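PDB 3M4U: tyrosine specific protein phosphatase, putative from Trypanosoma brucei, which dephosphorylates the nucleolar protein NOPP44/46 as a protein tyrosine phosphatase and acts as a life cycle switch. Local coordinates for residues A[24-27]-A[28-32]; A[104-107]-A[108-112]. All blocks are in the same frame, centred on the assembly; numbering follows the deposited sequence.

Interaction 1: A[24-27]-A[28-32]; sequences EFVQ and LQRQE
Phe-25 and Gln-29, one turn apart near the C-terminal end of helix 14-31, meet through a CH-pi contact. Gln-29 CG sits over one face of the ring, 4.0 Å from the Phe-25 centroid and displaced toward the rim. A bend at chi2 (-60°) carries the amide along the same side of the ring to CE2 and CZ, Gln-29 NE2 lying 3.5 Å from Phe-25 CZ, with ring and amide planes 32° apart. On another side of the helix Val-26 and Arg-30 run alongside each other: Val-26 CG1 rests over one face of the guanidinium, 3.7 Å from Arg-30 NH2.

Beneath these side chains the i to i+4 ladder sets the spacing. Leu-28 N donates to Glu-24 O, and Gln-29 N to Phe-25 O at 2.7 Å. Arg-30 N bonds Val-26 O at 3.2 Å, with weak i to i+3 bonds beside it as the helix nears its end. Further out, Tyr-280 of helix 277-290 meets the Phe-25 ring, and Leu-28 packs on Tyr-260, Val-263 and Ala-264 of helix 258-269. Lys-267 NZ is hydrogen-bonded to Gln-29 OE1, which should limit rotation of the amide. Glu-24 OE1 is hydrogen-bonded to Tyr-280 and Tyr-284, and OE2 forms a salt bridge with Arg-20. Buried Phe-25 and Leu-28 thus supply apolar contact, the Glu-24 charge is probably stabilised by its three partners, and Val-26 packs on the Arg-30 guanidinium without neutralising it.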
loop_
_atom_site.group_PDB
_atom_site.type_symbol
_atom_site.label_atom_id
_atom_site.label_comp_id
_atom_site.label_asym_id
_atom_site.label_seq_id
_atom_site.Cartn_x
_atom_site.Cartn_y
_atom_site.Cartn_z
ATOM N N GLU A 24 -2.976 -21.102 8.477
ATOM C CA GLU A 24 -2.172 -20.581 7.378
ATOM C C GLU A 24 -1.450 -19.309 7.819
ATOM O O GLU A 24 -0.256 -19.136 7.555
ATOM C CB GLU A 24 -3.034 -20.279 6.153
ATOM C CG GLU A 24 -3.386 -21.492 5.307
ATOM C CD GLU A 24 -3.983 -21.102 3.970
ATOM O OE1 GLU A 24 -4.492 -19.960 3.871
ATOM O OE2 GLU A 24 -3.948 -21.927 3.025
ATOM N N PHE A 25 -2.176 -18.421 8.495
ATOM C CA PHE A 25 -1.619 -17.124 8.861
ATOM C C PHE A 25 -0.516 -17.256 9.911
ATOM O O PHE A 25 0.541 -16.628 9.787
ATOM C CB PHE A 25 -2.711 -16.157 9.326
ATOM C CG PHE A 25 -2.256 -14.732 9.382
ATOM C CD1 PHE A 25 -1.859 -14.078 8.220
ATOM C CD2 PHE A 25 -2.201 -14.048 10.591
ATOM C CE1 PHE A 25 -1.419 -12.753 8.259
ATOM C CE2 PHE A 25 -1.757 -12.721 10.648
ATOM C CZ PHE A 25 -1.365 -12.073 9.484
ATOM N N VAL A 26 -0.765 -18.070 10.936
ATOM C CA VAL A 26 0.263 -18.389 11.921
ATOM C C VAL A 26 1.561 -18.817 11.228
ATOM O O VAL A 26 2.654 -18.340 11.565
ATOM C CB VAL A 26 -0.206 -19.513 12.883
ATOM C CG1 VAL A 26 0.940 -19.991 13.771
ATOM C CG2 VAL A 26 -1.403 -19.049 13.722
ATOM N N GLN A 27 1.439 -19.711 10.252
ATOM C CA GLN A 27 2.607 -20.161 9.502
ATOM C C GLN A 27 3.263 -18.998 8.753
ATOM O O GLN A 27 4.497 -18.852 8.763
ATOM C CB GLN A 27 2.238 -21.291 8.536
ATOM C CG GLN A 27 3.393 -21.773 7.642
ATOM C CD GLN A 27 3.059 -23.052 6.844
ATOM O OE1 GLN A 27 3.292 -23.121 5.637
ATOM N NE2 GLN A 27 2.523 -24.065 7.528
ATOM N N LEU A 28 2.438 -18.177 8.102
ATOM C CA LEU A 28 2.939 -17.021 7.366
ATOM C C LEU A 28 3.647 -16.028 8.308
ATOM O O LEU A 28 4.640 -15.400 7.930
ATOM C CB LEU A 28 1.813 -16.339 6.575
ATOM C CG LEU A 28 1.281 -17.035 5.313
ATOM C CD1 LEU A 28 -0.053 -16.460 4.879
ATOM C CD2 LEU A 28 2.283 -16.961 4.182
ATOM N N GLN A 29 3.155 -15.902 9.540
ATOM C CA GLN A 29 3.753 -14.955 10.467
ATOM C C GLN A 29 5.167 -15.365 10.904
ATOM O O GLN A 29 6.064 -14.516 11.050
ATOM C CB GLN A 29 2.846 -14.713 11.669
ATOM C CG GLN A 29 1.605 -13.861 11.360
ATOM C CD GLN A 29 1.945 -12.450 10.839
ATOM O OE1 GLN A 29 2.623 -12.291 9.816
ATOM N NE2 GLN A 29 1.454 -11.424 11.536
ATOM N N ARG A 30 5.378 -16.662 11.093
ATOM C CA ARG A 30 6.687 -17.141 11.532
ATOM C C ARG A 30 7.608 -17.384 10.343
ATOM O O ARG A 30 8.789 -17.678 10.512
ATOM C CB ARG A 30 6.567 -18.394 12.410
ATOM C CG ARG A 30 5.894 -19.590 11.737
ATOM C CD ARG A 30 5.381 -20.567 12.786
ATOM N NE ARG A 30 4.718 -19.842 13.867
ATOM C CZ ARG A 30 4.493 -20.332 15.083
ATOM N NH1 ARG A 30 4.877 -21.566 15.388
ATOM N NH2 ARG A 30 3.886 -19.585 15.997
ATOM N N GLN A 31 7.066 -17.248 9.141
ATOM C CA GLN A 31 7.864 -17.445 7.943
ATOM C C GLN A 31 9.148 -16.628 7.990
ATOM O O GLN A 31 10.239 -17.147 7.713
ATOM C CB GLN A 31 7.077 -17.064 6.691
ATOM C CG GLN A 31 7.972 -16.570 5.568
ATOM C CD GLN A 31 7.212 -16.298 4.302
ATOM O OE1 GLN A 31 6.188 -16.942 4.029
ATOM N NE2 GLN A 31 7.702 -15.344 3.506
ATOM N N GLU A 32 9.023 -15.347 8.328
ATOM C CA GLU A 32 10.183 -14.461 8.323
ATOM C C GLU A 32 10.669 -14.225 9.750
ATOM O O GLU A 32 9.875 -13.948 10.650
ATOM C CB GLU A 32 9.866 -13.121 7.622
ATOM C CG GLU A 32 9.431 -13.230 6.151
ATOM C CD GLU A 32 10.598 -13.494 5.198
ATOM O OE1 GLU A 32 11.694 -12.925 5.410
ATOM O OE2 GLU A 32 10.418 -14.264 4.224
#

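Interaction 2: A[104-107]-A[108-112]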
loop_
_atom_site.group_PDB
_atom_site.type_symbol
_atom_site.label_atom_id
_atom_site.label_comp_id
_atom_site.label_asym_id
_atom_site.label_seq_id
_atom_site.Cartn_x
_atom_site.Cartn_y
_atom_site.Cartn_z
ATOM N N PRO A 104 10.134 15.636 1.670
ATOM C CA PRO A 104 10.917 16.008 0.476
ATOM C C PRO A 104 11.443 14.774 -0.254
ATOM O O PRO A 104 11.359 14.714 -1.475
ATOM C CB PRO A 104 12.081 16.838 1.048
ATOM C CG PRO A 104 11.529 17.420 2.330
ATOM C CD PRO A 104 10.552 16.384 2.877
ATOM N N ASP A 105 11.957 13.794 0.484
ATOM C CA ASP A 105 12.416 12.542 -0.123
ATOM C C ASP A 105 11.283 11.769 -0.813
ATOM O O ASP A 105 11.468 11.217 -1.898
ATOM C CB ASP A 105 13.089 11.668 0.932
ATOM C CG ASP A 105 14.572 11.995 1.106
ATOM O OD1 ASP A 105 15.172 12.630 0.200
ATOM O OD2 ASP A 105 15.145 11.590 2.142
ATOM N N PHE A 106 10.115 11.741 -0.173
ATOM C CA PHE A 106 8.926 11.082 -0.711
ATOM C C PHE A 106 8.521 11.742 -2.031
ATOM O O PHE A 106 8.462 11.097 -3.092
ATOM C CB PHE A 106 7.786 11.173 0.322
ATOM C CG PHE A 106 6.511 10.487 -0.101
ATOM C CD1 PHE A 106 6.386 9.100 -0.032
ATOM C CD2 PHE A 106 5.427 11.227 -0.545
ATOM C CE1 PHE A 106 5.209 8.469 -0.404
ATOM C CE2 PHE A 106 4.248 10.606 -0.917
ATOM C CZ PHE A 106 4.138 9.220 -0.849
ATOM N N LEU A 107 8.250 13.042 -1.959
ATOM C CA LEU A 107 7.896 13.814 -3.138
ATOM C C LEU A 107 8.962 13.711 -4.220
ATOM O O LEU A 107 8.628 13.601 -5.398
ATOM C CB LEU A 107 7.697 15.277 -2.771
ATOM C CG LEU A 107 6.634 15.524 -1.710
ATOM C CD1 LEU A 107 6.551 17.020 -1.441
ATOM C CD2 LEU A 107 5.287 14.933 -2.154
ATOM N N GLU A 108 10.236 13.763 -3.827
ATOM C CA GLU A 108 11.319 13.767 -4.811
ATOM C C GLU A 108 11.288 12.470 -5.591
ATOM O O GLU A 108 11.498 12.437 -6.804
ATOM C CB GLU A 108 12.692 13.923 -4.152
ATOM C CG GLU A 108 13.817 13.342 -5.009
ATOM C CD GLU A 108 15.218 13.713 -4.523
ATOM O OE1 GLU A 108 15.353 14.202 -3.373
ATOM O OE2 GLU A 108 16.185 13.504 -5.300
ATOM N N THR A 109 11.015 11.395 -4.869
ATOM C CA THR A 109 11.002 10.083 -5.471
ATOM C C THR A 109 9.871 9.984 -6.487
ATOM O O THR A 109 10.077 9.555 -7.627
ATOM C CB THR A 109 10.918 9.001 -4.390
ATOM O OG1 THR A 109 12.160 8.976 -3.670
ATOM C CG2 THR A 109 10.690 7.648 -5.015
ATOM N N LEU A 110 8.684 10.421 -6.089
ATOM C CA LEU A 110 7.567 10.422 -7.017
ATOM C C LEU A 110 7.960 11.135 -8.331
ATOM O O LEU A 110 7.603 10.681 -9.423
ATOM C CB LEU A 110 6.328 11.070 -6.385
ATOM C CG LEU A 110 5.826 10.572 -5.028
ATOM C CD1 LEU A 110 4.536 11.288 -4.657
ATOM C CD2 LEU A 110 5.605 9.064 -5.030
ATOM N N SER A 111 8.704 12.238 -8.227
ATOM C CA SER A 111 9.124 12.975 -9.421
ATOM C C SER A 111 10.245 12.250 -10.151
ATOM O O SER A 111 10.148 11.966 -11.348
ATOM C CB SER A 111 9.561 14.399 -9.064
ATOM O OG SER A 111 10.017 15.098 -10.210
ATOM N N GLU A 112 11.304 11.945 -9.413
ATOM C CA GLU A 112 12.450 11.227 -9.953
ATOM C C GLU A 112 12.044 9.938 -10.685
ATOM O O GLU A 112 12.452 9.714 -11.825
ATOM C CB GLU A 112 13.468 10.959 -8.828
ATOM C CG GLU A 112 14.354 9.720 -9.027
ATOM C CD GLU A 112 15.560 9.955 -9.932
ATOM O OE1 GLU A 112 16.649 9.430 -9.602
ATOM O OE2 GLU A 112 15.429 10.653 -10.967
HETATM O O HOH W 1 14.748 15.159 -0.975
#
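Phe-106 carries its CG opposite the backbone N (chi1 -178°), whereas Leu-110 turns its CG back beside its own N (chi1 -53°); together these settings bring the leucine over one face of the ring, with Leu-110 CD1 3.8 Å from Phe-106 CE2. Leu-107 CD2 approaches the same methyl at longer range. Along helix 103-112 Thr-109 is tied to the preceding turn twice: its N and its OG1 both donate to Asp-105 O, at 3.0 and 2.9 Å, arriving from opposite faces of the carbonyl plane. The hydroxyl proton is thereby committed to the backbone. Leu-110 N donates to Phe-106 O.

Asp-105 and Glu-108 project side by side, and their carboxylates are turned 50° apart, Asp-105 OD1 lying 3.9 Å from Glu-108 OE1. A water bridges them, donating to Asp-105 OD1 and to Glu-108 OE1. Lys-48 forms a salt bridge with the aspartate and Arg-75 with the glutamate, while Leu-107 and Leu-110 pack on strands 154-158 and 172-180. The two like charges can therefore probably stay ionised in close company, each offset by its own cation and both sharing one water.

Interactions 1 and 2 both lie within single helices, but at opposite sides of the chain's centre: their centres are 34 Å apart and their nearest atoms about 23 Å. Residues 24-32 lie against helices 258-269 and 277-290, whereas residues 104-112 sit against strands 143-146, 154-158 and 172-180 of the mixed sheet. In both, an aromatic side chain carries an aliphatic carbon from the next turn over one face. Interaction 1 combines hydrogen bonds to those helices with a salt bridge inside its own; the acids of interaction 2 pair with cations outside their helix and share a water. Neither contains the CX5R phosphate-binding loop, which in this family joins strand 225-228 to helix 234-250; both are packing elsewhere.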